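Glucanase (Klebsiella pneumoniae, PDB 5GY3) probably catalyses the endohydrolysis of (1->4)-beta-D-glucosidic linkages in cellulose, lichenin and cereal beta-D-glucans. Local coordinates at residues K138-N143 / K208-R213; M204-E209 / I254-N259; E5-R10 / G33-L38; D15-D20 / W69-V74. One frame throughout, in Å; residues are numbered along the deposited sequence.

Contact 1 of 4, residues K138-N143 / K208-R213; sequences KGFNLN and KEWPPR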
loop_
_atom_site.group_PDB
_atom_site.type_symbol
_atom_site.label_atom_id
_atom_site.label_comp_id
_atom_site.label_asym_id
_atom_site.label_seq_id
_atom_site.Cartn_x
_atom_site.Cartn_y
_atom_site.Cartn_z
ATOM N N LYS A 138 17.562 2.211 0.218
ATOM C CA LYS A 138 18.684 1.282 0.316
ATOM C C LYS A 138 18.196 -0.156 0.414
ATOM O O LYS A 138 17.108 -0.425 0.928
ATOM C CB LYS A 138 19.571 1.571 1.537
ATOM C CG LYS A 138 20.332 2.884 1.461
ATOM C CD LYS A 138 21.390 2.986 2.555
ATOM C CE LYS A 138 21.087 2.092 3.749
ATOM N NZ LYS A 138 19.948 2.570 4.575
ATOM N N GLY A 139 19.029 -1.084 -0.062
ATOM C CA GLY A 139 18.835 -2.495 0.187
ATOM C C GLY A 139 18.157 -3.270 -0.922
ATOM O O GLY A 139 18.135 -4.510 -0.857
ATOM N N PHE A 140 17.612 -2.593 -1.934
ATOM C CA PHE A 140 16.856 -3.273 -2.978
ATOM C C PHE A 140 17.488 -3.157 -4.350
ATOM O O PHE A 140 16.972 -3.758 -5.302
ATOM C CB PHE A 140 15.420 -2.739 -3.017
ATOM C CG PHE A 140 14.701 -2.927 -1.727
ATOM C CD1 PHE A 140 14.149 -4.165 -1.411
ATOM C CD2 PHE A 140 14.629 -1.899 -0.806
ATOM C CE1 PHE A 140 13.496 -4.364 -0.197
ATOM C CE2 PHE A 140 13.982 -2.084 0.416
ATOM C CZ PHE A 140 13.424 -3.317 0.721
ATOM N N ASN A 141 18.571 -2.397 -4.479
ATOM C CA ASN A 141 19.266 -2.237 -5.746
ATOM C C ASN A 141 20.440 -3.196 -5.669
ATOM O O ASN A 141 21.491 -2.898 -5.106
ATOM C CB ASN A 141 19.710 -0.800 -5.986
ATOM C CG ASN A 141 20.026 -0.523 -7.450
ATOM O OD1 ASN A 141 20.616 -1.355 -8.141
ATOM N ND2 ASN A 141 19.621 0.653 -7.933
ATOM N N LEU A 142 20.209 -4.393 -6.155
ATOM C CA LEU A 142 21.268 -5.335 -6.401
ATOM C C LEU A 142 21.787 -4.949 -7.784
ATOM O O LEU A 142 21.155 -4.161 -8.491
ATOM C CB LEU A 142 20.729 -6.765 -6.287
ATOM C CG LEU A 142 20.261 -7.204 -4.876
ATOM C CD1 LEU A 142 19.026 -6.477 -4.352
ATOM C CD2 LEU A 142 19.971 -8.693 -4.842
ATOM N N ASN A 143 22.974 -5.404 -8.131
ATOM C CA ASN A 143 23.628 -4.781 -9.278
ATOM C C ASN A 143 22.802 -4.935 -10.557
ATOM O O ASN A 143 22.266 -3.948 -11.078
ATOM C CB ASN A 143 25.028 -5.354 -9.441
ATOM C CG ASN A 143 25.839 -5.271 -8.153
ATOM O OD1 ASN A 143 25.869 -4.219 -7.498
ATOM N ND2 ASN A 143 26.483 -6.375 -7.776
ATOM N N LYS A 208 14.337 -14.059 -4.780
ATOM C CA LYS A 208 14.931 -15.217 -4.104
ATOM C C LYS A 208 14.730 -15.172 -2.599
ATOM O O LYS A 208 14.619 -16.222 -1.954
ATOM C CB LYS A 208 16.442 -15.303 -4.372
ATOM C CG LYS A 208 16.888 -15.278 -5.807
ATOM C CD LYS A 208 18.393 -15.595 -5.940
ATOM C CE LYS A 208 19.210 -15.095 -4.747
ATOM N NZ LYS A 208 19.374 -13.604 -4.653
ATOM N N GLU A 209 14.694 -13.982 -2.019
ATOM C CA GLU A 209 14.916 -13.835 -0.589
ATOM C C GLU A 209 13.657 -14.007 0.252
ATOM O O GLU A 209 13.760 -14.042 1.483
ATOM C CB GLU A 209 15.553 -12.472 -0.307
ATOM C CG GLU A 209 16.940 -12.305 -0.922
ATOM C CD GLU A 209 16.930 -11.673 -2.310
ATOM O OE1 GLU A 209 15.931 -11.806 -3.051
ATOM O OE2 GLU A 209 17.935 -11.029 -2.668
ATOM N N TRP A 210 12.488 -14.131 -0.365
ATOM C CA TRP A 210 11.218 -14.226 0.336
ATOM C C TRP A 210 10.452 -15.440 -0.156
ATOM O O TRP A 210 10.690 -15.925 -1.271
ATOM C CB TRP A 210 10.350 -12.977 0.111
ATOM C CG TRP A 210 10.865 -11.690 0.666
ATOM C CD1 TRP A 210 10.535 -11.123 1.868
ATOM C CD2 TRP A 210 11.755 -10.774 0.022
ATOM N NE1 TRP A 210 11.187 -9.917 2.016
ATOM C CE2 TRP A 210 11.941 -9.682 0.896
ATOM C CE3 TRP A 210 12.426 -10.773 -1.204
ATOM C CZ2 TRP A 210 12.753 -8.595 0.571
ATOM C CZ3 TRP A 210 13.243 -9.696 -1.519
ATOM C CH2 TRP A 210 13.400 -8.626 -0.630
ATOM N N PRO A 211 9.507 -15.944 0.636
ATOM C CA PRO A 211 8.585 -16.966 0.126
ATOM C C PRO A 211 7.861 -16.449 -1.104
ATOM O O PRO A 211 7.293 -15.344 -1.084
ATOM C CB PRO A 211 7.613 -17.187 1.298
ATOM C CG PRO A 211 8.407 -16.791 2.518
ATOM C CD PRO A 211 9.225 -15.610 2.045
ATOM N N PRO A 212 7.870 -17.187 -2.169
ATOM C CA PRO A 212 7.317 -16.685 -3.440
ATOM C C PRO A 212 5.798 -16.804 -3.474
ATOM O O PRO A 212 5.225 -17.492 -4.312
ATOM C CB PRO A 212 8.004 -17.588 -4.471
ATOM C CG PRO A 212 8.119 -18.909 -3.747
ATOM C CD PRO A 212 8.419 -18.552 -2.301
ATOM N N ARG A 213 5.144 -16.156 -2.515
ATOM C CA ARG A 213 3.700 -16.199 -2.368
ATOM C C ARG A 213 3.093 -14.874 -2.794
ATOM O O ARG A 213 3.664 -13.812 -2.527
ATOM C CB ARG A 213 3.310 -16.463 -0.912
ATOM C CG ARG A 213 3.766 -17.804 -0.376
ATOM C CD ARG A 213 3.554 -17.862 1.126
ATOM N NE ARG A 213 3.965 -19.166 1.649
ATOM C CZ ARG A 213 3.827 -19.522 2.918
ATOM N NH1 ARG A 213 3.297 -18.664 3.778
ATOM N NH2 ARG A 213 4.219 -20.723 3.317
#
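Phe140 meets the indole of Trp210 through a single pair of ring carbons: its CE1 stops 4.3 Å from Trp210 CH2, which lies at the edge of the phenyl ring and near its plane. Little surface is buried between them. Next to this pair, Leu142 and Glu209 reach for one another from opposite directions, and Leu142 CD2 ends 3.8 Å from Glu209 OE2. A bend in mid-chain (chi2 92°) swings the glutamate's carboxylate toward the leucine. Closer to the backbone, Glu209 CB lies 3.6 Å above one face of the Trp210 ring, toward its rim. Both segments are loops at the surface of what is probably an (alpha/alpha)6 barrel, as in glycosyl hydrolase family 8, with a small antiparallel sheet beside them; Asn147 of strand 145-148 touches Phe140, Leu142 and Trp210 alike. That asparagine also gives Glu209 OE2 a weak hydrogen bond from its ND2, and Lys208 NZ, 3.6 Å from the same Glu209 OE2, adds a salt bridge, so the carboxylate next to the leucine methyl keeps polar company. Trp210 is further held by a ring stack with Trp195. The side chain of Phe140 lies about 9 Å from that of Asp87, the predicted nucleophile, which places this end of the contact near the probable catalytic centre.

Contact 2 of 4, residues M204-E209 / I254-N259; sequences MLPAKE and INVSTN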
loop_
_atom_site.group_PDB
_atom_site.type_symbol
_atom_site.label_atom_id
_atom_site.label_comp_id
_atom_site.label_asym_id
_atom_site.label_seq_id
_atom_site.Cartn_x
_atom_site.Cartn_y
_atom_site.Cartn_z
ATOM N N MET A 204 11.736 -11.097 -15.178
ATOM C CA MET A 204 11.258 -11.081 -13.801
ATOM C C MET A 204 10.979 -12.486 -13.284
ATOM O O MET A 204 10.578 -13.384 -14.036
ATOM C CB MET A 204 9.986 -10.223 -13.678
ATOM C CG MET A 204 10.299 -8.761 -13.820
ATOM S SD MET A 204 8.865 -7.671 -13.674
ATOM C CE MET A 204 8.091 -7.937 -15.279
ATOM N N LEU A 205 11.179 -12.658 -11.981
ATOM C CA LEU A 205 10.842 -13.871 -11.255
ATOM C C LEU A 205 10.482 -13.467 -9.846
ATOM O O LEU A 205 10.870 -12.380 -9.395
ATOM C CB LEU A 205 12.011 -14.859 -11.219
ATOM C CG LEU A 205 12.393 -15.460 -12.566
ATOM C CD1 LEU A 205 13.764 -15.986 -12.454
ATOM C CD2 LEU A 205 11.437 -16.568 -12.971
ATOM N N PRO A 206 9.772 -14.315 -9.106
ATOM C CA PRO A 206 9.647 -14.084 -7.661
ATOM C C PRO A 206 11.033 -13.947 -7.040
ATOM O O PRO A 206 11.968 -14.682 -7.390
ATOM C CB PRO A 206 8.914 -15.334 -7.158
ATOM C CG PRO A 206 8.151 -15.834 -8.365
ATOM C CD PRO A 206 9.071 -15.541 -9.544
ATOM N N ALA A 207 11.180 -12.979 -6.135
ATOM C CA ALA A 207 12.501 -12.688 -5.592
ATOM C C ALA A 207 13.012 -13.860 -4.755
ATOM O O ALA A 207 12.242 -14.561 -4.093
ATOM C CB ALA A 207 12.461 -11.413 -4.755
ATOM N N LYS A 208 14.337 -14.059 -4.780
ATOM C CA LYS A 208 14.931 -15.217 -4.104
ATOM C C LYS A 208 14.730 -15.172 -2.599
ATOM O O LYS A 208 14.619 -16.222 -1.954
ATOM C CB LYS A 208 16.442 -15.303 -4.372
ATOM C CG LYS A 208 16.888 -15.278 -5.807
ATOM C CD LYS A 208 18.393 -15.595 -5.940
ATOM C CE LYS A 208 19.210 -15.095 -4.747
ATOM N NZ LYS A 208 19.374 -13.604 -4.653
ATOM N N GLU A 209 14.694 -13.982 -2.019
ATOM C CA GLU A 209 14.916 -13.835 -0.589
ATOM C C GLU A 209 13.657 -14.007 0.252
ATOM O O GLU A 209 13.760 -14.042 1.483
ATOM C CB GLU A 209 15.553 -12.472 -0.307
ATOM C CG GLU A 209 16.940 -12.305 -0.922
ATOM C CD GLU A 209 16.930 -11.673 -2.310
ATOM O OE1 GLU A 209 15.931 -11.806 -3.051
ATOM O OE2 GLU A 209 17.935 -11.029 -2.668
ATOM N N ILE A 254 -1.232 -17.928 -2.206
ATOM C CA ILE A 254 -0.802 -18.985 -3.118
ATOM C C ILE A 254 0.685 -18.821 -3.406
ATOM O O ILE A 254 1.177 -17.705 -3.604
ATOM C CB ILE A 254 -1.628 -18.996 -4.430
ATOM C CG1 ILE A 254 -1.043 -20.011 -5.420
ATOM C CG2 ILE A 254 -1.691 -17.604 -5.070
ATOM C CD1 ILE A 254 -1.951 -20.314 -6.595
ATOM N N ASN A 255 1.416 -19.932 -3.373
ATOM C CA ASN A 255 2.799 -19.948 -3.846
ATOM C C ASN A 255 2.760 -19.965 -5.371
ATOM O O ASN A 255 2.311 -20.943 -5.975
ATOM C CB ASN A 255 3.527 -21.164 -3.279
ATOM C CG ASN A 255 4.992 -21.219 -3.681
ATOM O OD1 ASN A 255 5.354 -21.023 -4.846
ATOM N ND2 ASN A 255 5.846 -21.506 -2.708
ATOM N N VAL A 256 3.201 -18.876 -6.008
ATOM C CA VAL A 256 3.007 -18.771 -7.456
ATOM C C VAL A 256 4.036 -19.581 -8.223
ATOM O O VAL A 256 3.875 -19.784 -9.434
ATOM C CB VAL A 256 3.016 -17.305 -7.935
ATOM C CG1 VAL A 256 1.885 -16.511 -7.253
ATOM C CG2 VAL A 256 4.363 -16.658 -7.676
ATOM N N SER A 257 5.069 -20.084 -7.545
ATOM C CA SER A 257 6.070 -20.927 -8.190
ATOM C C SER A 257 5.676 -22.397 -8.176
ATOM O O SER A 257 5.900 -23.105 -9.163
ATOM C CB SER A 257 7.427 -20.751 -7.515
ATOM O OG SER A 257 8.010 -19.522 -7.908
ATOM N N THR A 258 5.087 -22.867 -7.078
ATOM C CA THR A 258 4.718 -24.269 -6.932
ATOM C C THR A 258 3.223 -24.517 -7.049
ATOM O O THR A 258 2.817 -25.683 -7.146
ATOM C CB THR A 258 5.181 -24.813 -5.576
ATOM O OG1 THR A 258 4.391 -24.213 -4.535
ATOM C CG2 THR A 258 6.650 -24.509 -5.358
ATOM N N ASN A 259 2.401 -23.467 -6.985
ATOM C CA ASN A 259 0.936 -23.508 -7.005
ATOM C C ASN A 259 0.336 -24.035 -5.708
ATOM O O ASN A 259 -0.890 -24.169 -5.615
ATOM C CB ASN A 259 0.411 -24.302 -8.205
ATOM C CG ASN A 259 0.923 -23.737 -9.517
ATOM O OD1 ASN A 259 0.816 -22.532 -9.762
ATOM N ND2 ASN A 259 1.527 -24.590 -10.343
#
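Asn255 OD1 is gripped by two backbone N-H groups of the turn that brings Val256 and Ser257 up to Pro206. The one from Ser257 N, at 2.9 Å from Asn255 OD1, lies in the carbonyl plane. Thr258 N, at the same 2.9 Å from Asn255 OD1, sits above that plane by 51°. The first bond makes an Asx turn and the second widens it to an Asx motif, while Asn259 N closes the loop on Asn255 O at 2.7 Å. Held this way, the turn offers two adjacent side chains to one proline ring. Pro206 CG takes both: Ser257 OG lies 3.7 Å from it and Val256 CG2 3.9 Å. Ser257 turns its hydroxyl back beside its own backbone N (chi1 -76°), and from there OG looks onto the ring carbon. The valine branch meets the proline ring at a slant, a light apolar touch in which a single ring carbon does the work. Pro212 touches both Pro206 and Asn255, one residue in each segment, and Trp186 and Ser193 also lie against Pro206. Pro206 ends strand 204-206, an outermost strand of the three-stranded antiparallel sheet with 196-199 and 145-148, whereas strand 254-255 pairs antiparallel with 213-214; further back along strand 204-206, Met204 packs on Leu180 and Gln183 of helix 167-183.

Contact 3 of 4, residues E5-R10 / G33-L38; sequences ERYKAR and GFAMLL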
loop_
_atom_site.group_PDB
_atom_site.type_symbol
_atom_site.label_atom_id
_atom_site.label_comp_id
_atom_site.label_asym_id
_atom_site.label_seq_id
_atom_site.Cartn_x
_atom_site.Cartn_y
_atom_site.Cartn_z
ATOM N N GLU A 5 -14.496 5.128 14.206
ATOM C CA GLU A 5 -14.381 5.323 15.650
ATOM C C GLU A 5 -13.854 4.068 16.337
ATOM O O GLU A 5 -12.979 4.147 17.210
ATOM C CB GLU A 5 -15.731 5.732 16.238
ATOM C CG GLU A 5 -16.185 7.112 15.807
ATOM C CD GLU A 5 -15.246 8.197 16.288
ATOM O OE1 GLU A 5 -14.740 8.087 17.428
ATOM O OE2 GLU A 5 -15.007 9.158 15.526
ATOM N N ARG A 6 -14.362 2.897 15.946
ATOM C CA ARG A 6 -13.878 1.655 16.543
ATOM C C ARG A 6 -12.412 1.413 16.200
ATOM O O ARG A 6 -11.646 0.902 17.023
ATOM C CB ARG A 6 -14.753 0.489 16.085
ATOM C CG ARG A 6 -14.478 -0.809 16.797
ATOM C CD ARG A 6 -14.465 -0.617 18.309
ATOM N NE ARG A 6 -14.217 -1.870 19.021
ATOM C CZ ARG A 6 -13.953 -1.948 20.322
ATOM N NH1 ARG A 6 -13.895 -0.841 21.053
ATOM N NH2 ARG A 6 -13.740 -3.130 20.891
ATOM N N TYR A 7 -12.000 1.793 14.990
ATOM C CA TYR A 7 -10.606 1.656 14.578
ATOM C C TYR A 7 -9.689 2.505 15.446
ATOM O O TYR A 7 -8.623 2.049 15.880
ATOM C CB TYR A 7 -10.498 2.059 13.110
ATOM C CG TYR A 7 -9.154 1.903 12.431
ATOM C CD1 TYR A 7 -8.710 0.655 11.993
ATOM C CD2 TYR A 7 -8.367 3.015 12.155
ATOM C CE1 TYR A 7 -7.498 0.519 11.330
ATOM C CE2 TYR A 7 -7.160 2.891 11.497
ATOM C CZ TYR A 7 -6.728 1.643 11.085
ATOM O OH TYR A 7 -5.528 1.531 10.416
ATOM N N LYS A 8 -10.070 3.764 15.685
ATOM C CA LYS A 8 -9.254 4.620 16.540
ATOM C C LYS A 8 -9.209 4.081 17.961
ATOM O O LYS A 8 -8.166 4.142 18.619
ATOM C CB LYS A 8 -9.794 6.052 16.547
ATOM C CG LYS A 8 -9.636 6.808 15.240
ATOM C CD LYS A 8 -10.053 8.279 15.401
ATOM C CE LYS A 8 -11.512 8.400 15.818
ATOM N NZ LYS A 8 -11.948 9.823 15.936
ATOM N N ALA A 9 -10.337 3.564 18.450
ATOM C CA ALA A 9 -10.399 3.074 19.826
ATOM C C ALA A 9 -9.477 1.883 20.025
ATOM O O ALA A 9 -8.853 1.738 21.085
ATOM C CB ALA A 9 -11.834 2.692 20.186
ATOM N N ARG A 10 -9.367 1.027 19.014
ATOM C CA ARG A 10 -8.543 -0.163 19.140
ATOM C C ARG A 10 -7.092 0.067 18.762
ATOM O O ARG A 10 -6.206 -0.538 19.373
ATOM C CB ARG A 10 -9.134 -1.288 18.291
ATOM C CG ARG A 10 -10.426 -1.807 18.890
ATOM C CD ARG A 10 -10.777 -3.170 18.366
ATOM N NE ARG A 10 -9.625 -4.067 18.264
ATOM C CZ ARG A 10 -9.574 -5.058 17.385
ATOM N NH1 ARG A 10 -10.598 -5.242 16.566
ATOM N NH2 ARG A 10 -8.517 -5.853 17.318
ATOM N N GLY A 33 0.051 6.178 7.169
ATOM C CA GLY A 33 -0.525 6.647 5.917
ATOM C C GLY A 33 -1.936 6.140 5.684
ATOM O O GLY A 33 -2.813 6.898 5.255
ATOM N N PHE A 34 -2.170 4.843 5.933
ATOM C CA PHE A 34 -3.527 4.303 5.876
ATOM C C PHE A 34 -4.463 5.107 6.765
ATOM O O PHE A 34 -5.555 5.502 6.348
ATOM C CB PHE A 34 -3.565 2.843 6.340
ATOM C CG PHE A 34 -3.144 1.841 5.310
ATOM C CD1 PHE A 34 -2.967 2.192 3.988
ATOM C CD2 PHE A 34 -2.941 0.522 5.685
ATOM C CE1 PHE A 34 -2.588 1.235 3.045
ATOM C CE2 PHE A 34 -2.559 -0.438 4.748
ATOM C CZ PHE A 34 -2.378 -0.073 3.428
ATOM N N ALA A 35 -4.059 5.317 8.016
ATOM C CA ALA A 35 -4.940 6.000 8.955
ATOM C C ALA A 35 -5.151 7.453 8.554
ATOM O O ALA A 35 -6.253 7.990 8.714
ATOM C CB ALA A 35 -4.366 5.916 10.363
ATOM N N MET A 36 -4.107 8.112 8.051
ATOM C CA MET A 36 -4.288 9.484 7.574
ATOM C C MET A 36 -5.287 9.547 6.424
ATOM O O MET A 36 -6.120 10.458 6.370
ATOM C CB MET A 36 -2.947 10.083 7.154
ATOM C CG MET A 36 -2.048 10.446 8.321
ATOM S SD MET A 36 -0.347 10.828 7.863
ATOM C CE MET A 36 -0.547 12.314 6.868
ATOM N N LEU A 37 -5.219 8.591 5.491
ATOM C CA LEU A 37 -6.218 8.516 4.424
ATOM C C LEU A 37 -7.619 8.353 4.994
ATOM O O LEU A 37 -8.564 9.027 4.564
ATOM C CB LEU A 37 -5.908 7.345 3.482
ATOM C CG LEU A 37 -4.783 7.508 2.467
ATOM C CD1 LEU A 37 -4.455 6.147 1.822
ATOM C CD2 LEU A 37 -5.186 8.518 1.400
ATOM N N LEU A 38 -7.774 7.435 5.950
ATOM C CA LEU A 38 -9.092 7.191 6.525
ATOM C C LEU A 38 -9.567 8.371 7.370
ATOM O O LEU A 38 -10.775 8.625 7.448
ATOM C CB LEU A 38 -9.070 5.895 7.343
ATOM C CG LEU A 38 -8.803 4.600 6.552
ATOM C CD1 LEU A 38 -8.698 3.411 7.487
ATOM C CD2 LEU A 38 -9.877 4.346 5.505
#
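Tyr7 points its ring from helix 2-11 at helix 29-41 and uses one ring atom, CE2, to meet two side chains set differently against it. Ala35 comes in at the edge, near the ring plane, with its CB 4.3 Å from Tyr7 CE2. Leu38, one turn further along the same helix, approaches obliquely from off that plane and brings its CD1 to 4.3 Å from Tyr7 CE2. The tyrosine has CG opposite its backbone N (chi1 -176°), which sends the ring out from its own helix and into the angle between alanine and leucine. All three residues are buried. The phenol oxygen hydrogen-bonds Ser297 OG of helix 293-307, so the one polar atom of the ring is satisfied inside the protein; Ile18 and Phe11 also pack round the ring. Other positions of the same turns carry charge: Lys8 NZ forms a salt bridge with Glu5 OE2 at 3.2 Å, and a second with Asp44, while the Arg10 CG methylene lies 3.7 Å above the Arg6 guanidinium plane, over its centre. Helix 29-41 turns other residues onto its neighbours, Leu37 onto helix 86-103 and Met36 onto helix 45-59. Tyr7 thus ties helix 2-11 to helix 29-41 and to helix 293-307, the last of the chain, consistent with an all-helical (alpha/alpha)6 barrel, the probable fold, in which the two chain ends come together.

Contact 4 of 4, residues D15-D20 / W69-V74; sequences DGRIID and WRYNPV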
loop_
_atom_site.group_PDB
_atom_site.type_symbol
_atom_site.label_atom_id
_atom_site.label_comp_id
_atom_site.label_asym_id
_atom_site.label_seq_id
_atom_site.Cartn_x
_atom_site.Cartn_y
_atom_site.Cartn_z
ATOM N N ASP A 15 -0.992 9.753 21.410
ATOM C CA ASP A 15 0.108 10.502 20.813
ATOM C C ASP A 15 0.066 10.509 19.289
ATOM O O ASP A 15 0.928 11.147 18.676
ATOM C CB ASP A 15 1.468 9.966 21.290
ATOM C CG ASP A 15 1.711 8.499 20.921
ATOM O OD1 ASP A 15 0.868 7.876 20.242
ATOM O OD2 ASP A 15 2.778 7.971 21.310
ATOM N N GLY A 16 -0.912 9.841 18.670
ATOM C CA GLY A 16 -1.026 9.792 17.227
ATOM C C GLY A 16 -0.471 8.546 16.561
ATOM O O GLY A 16 -0.524 8.458 15.327
ATOM N N ARG A 17 0.063 7.587 17.324
ATOM C CA ARG A 17 0.528 6.325 16.750
ATOM C C ARG A 17 -0.636 5.401 16.424
ATOM O O ARG A 17 -1.603 5.309 17.188
ATOM C CB ARG A 17 1.470 5.591 17.714
ATOM C CG ARG A 17 2.801 6.238 17.914
ATOM C CD ARG A 17 3.691 5.467 18.904
ATOM N NE ARG A 17 3.186 5.569 20.274
ATOM C CZ ARG A 17 2.899 4.534 21.058
ATOM N NH1 ARG A 17 3.091 3.293 20.632
ATOM N NH2 ARG A 17 2.435 4.743 22.279
ATOM N N ILE A 18 -0.531 4.706 15.285
ATOM C CA ILE A 18 -1.372 3.553 14.970
ATOM C C ILE A 18 -0.594 2.304 15.352
ATOM O O ILE A 18 0.581 2.160 14.986
ATOM C CB ILE A 18 -1.754 3.517 13.481
ATOM C CG1 ILE A 18 -2.662 4.698 13.149
ATOM C CG2 ILE A 18 -2.455 2.196 13.139
ATOM C CD1 ILE A 18 -4.078 4.571 13.683
ATOM N N ILE A 19 -1.241 1.408 16.089
ATOM C CA ILE A 19 -0.571 0.277 16.719
ATOM C C ILE A 19 -0.949 -0.993 15.975
ATOM O O ILE A 19 -2.135 -1.335 15.873
ATOM C CB ILE A 19 -0.946 0.173 18.205
ATOM C CG1 ILE A 19 -0.492 1.420 18.955
ATOM C CG2 ILE A 19 -0.311 -1.024 18.812
ATOM C CD1 ILE A 19 0.966 1.727 18.794
ATOM N N ASP A 20 0.061 -1.689 15.456
ATOM C CA ASP A 20 -0.101 -3.013 14.854
ATOM C C ASP A 20 -0.108 -4.014 16.010
ATOM O O ASP A 20 0.915 -4.593 16.383
ATOM C CB ASP A 20 1.031 -3.273 13.859
ATOM C CG ASP A 20 0.745 -4.420 12.891
ATOM O OD1 ASP A 20 -0.027 -5.340 13.233
ATOM O OD2 ASP A 20 1.314 -4.393 11.772
ATOM N N TRP A 69 10.711 3.775 8.342
ATOM C CA TRP A 69 9.464 3.070 8.072
ATOM C C TRP A 69 8.832 2.439 9.305
ATOM O O TRP A 69 7.623 2.222 9.300
ATOM C CB TRP A 69 9.662 1.986 7.007
ATOM C CG TRP A 69 10.322 0.725 7.510
ATOM C CD1 TRP A 69 11.652 0.537 7.751
ATOM C CD2 TRP A 69 9.676 -0.525 7.810
ATOM N NE1 TRP A 69 11.878 -0.756 8.185
ATOM C CE2 TRP A 69 10.680 -1.424 8.233
ATOM C CE3 TRP A 69 8.346 -0.969 7.765
ATOM C CZ2 TRP A 69 10.395 -2.738 8.610
ATOM C CZ3 TRP A 69 8.066 -2.275 8.140
ATOM C CH2 TRP A 69 9.087 -3.144 8.552
ATOM N N ARG A 70 9.597 2.149 10.356
ATOM C CA ARG A 70 9.095 1.350 11.466
ATOM C C ARG A 70 9.468 1.974 12.805
ATOM O O ARG A 70 10.577 2.490 12.977
ATOM C CB ARG A 70 9.649 -0.075 11.382
ATOM C CG ARG A 70 9.046 -1.069 12.366
ATOM C CD ARG A 70 9.549 -2.469 12.009
ATOM N NE ARG A 70 9.210 -3.489 12.999
ATOM C CZ ARG A 70 9.926 -3.721 14.094
ATOM N NH1 ARG A 70 11.002 -2.987 14.350
ATOM N NH2 ARG A 70 9.561 -4.678 14.940
ATOM N N TYR A 71 8.539 1.899 13.758
ATOM C CA TYR A 71 8.729 2.424 15.105
ATOM C C TYR A 71 8.380 1.328 16.101
ATOM O O TYR A 71 7.226 0.890 16.161
ATOM C CB TYR A 71 7.853 3.665 15.332
ATOM C CG TYR A 71 8.008 4.299 16.703
ATOM C CD1 TYR A 71 8.994 5.240 16.945
ATOM C CD2 TYR A 71 7.152 3.959 17.745
ATOM C CE1 TYR A 71 9.130 5.831 18.185
ATOM C CE2 TYR A 71 7.281 4.549 18.996
ATOM C CZ TYR A 71 8.273 5.481 19.205
ATOM O OH TYR A 71 8.408 6.068 20.444
ATOM N N ASN A 72 9.378 0.861 16.859
ATOM C CA ASN A 72 9.165 -0.188 17.854
ATOM C C ASN A 72 9.277 0.413 19.252
ATOM O O ASN A 72 10.392 0.686 19.723
ATOM C CB ASN A 72 10.175 -1.328 17.671
ATOM C CG ASN A 72 9.925 -2.495 18.621
ATOM O OD1 ASN A 72 9.018 -2.453 19.453
ATOM N ND2 ASN A 72 10.719 -3.551 18.483
ATOM N N PRO A 73 8.160 0.621 19.961
ATOM C CA PRO A 73 8.218 1.375 21.226
ATOM C C PRO A 73 8.920 0.640 22.360
ATOM O O PRO A 73 9.319 1.287 23.335
ATOM C CB PRO A 73 6.738 1.618 21.554
ATOM C CG PRO A 73 6.023 0.482 20.902
ATOM C CD PRO A 73 6.786 0.187 19.635
ATOM N N VAL A 74 9.085 -0.683 22.274
ATOM C CA VAL A 74 9.786 -1.414 23.329
ATOM C C VAL A 74 11.267 -1.585 23.032
ATOM O O VAL A 74 12.015 -2.062 23.902
ATOM C CB VAL A 74 9.162 -2.803 23.564
ATOM C CG1 VAL A 74 7.656 -2.694 23.670
ATOM C CG2 VAL A 74 9.571 -3.775 22.463
#
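With CG beside the backbone N (chi1 -69°) and an extended chi2 of 179°, Arg17 brings its CD up to the CD2-CE2 side of the Tyr71 ring, which its own first torsion (chi1 -179°, CG opposite the backbone N) holds ready. Arg17 CD lies 3.7 Å from Tyr71 CE2 and nearly as near to Tyr71 CD2. The two side chains cross at about a right angle, with the guanidinium and ring planes 48° apart, so the charged group does not lie flat on the ring. Further out, Arg17 NH1 comes to 4.1 Å from Pro73 CG. A bend at chi3 turns NE toward Asp15, which fixes the guanidinium: Arg17 NE meets Asp15 OD2 at 2.6 Å in an almost straight salt-bridge bond, in the guanidinium plane and on the syn lone pair, and NH2 adds a weak second bond. The same carboxylate accepts Arg17 N on OD1 at 3.0 Å, an Asx turn spanning Gly16. Here the loop after helix 2-11 meets strand 70-71 through side chains, beside the helices of the probable (alpha/alpha)6 barrel. Trp54 of helix 45-59 meets Tyr71 edge-to-face and also touches Arg17. Ser27 of strand 27-28, the antiparallel partner of 70-71, touches the Arg17 side chain and is backbone-bonded to Tyr71.

Contact 3 is the buried one, helix against helix through apolar groups; contact 1 joins two surface loops and contact 4 a loop to the short strand 70-71, also at the surface, while contact 2 is partly buried. Contacts 3 and 4 adjoin: Ile18 CG1 of 15-20 rests 3.5 Å from Ala35 CB of 33-38, so the loop that carries Arg17 also packs on the helix that receives Tyr7. Contacts 1 and 2 share Lys208 and Glu209, and Val256 N probably bonds to Pro212 O between them. The centres of contacts 2 and 3 are about 33 Å apart. Carboxylates and basic groups lie at the touching residues of contacts 1 and 4, while contact 2 puts a proline ring against a valine and a serine hydroxyl.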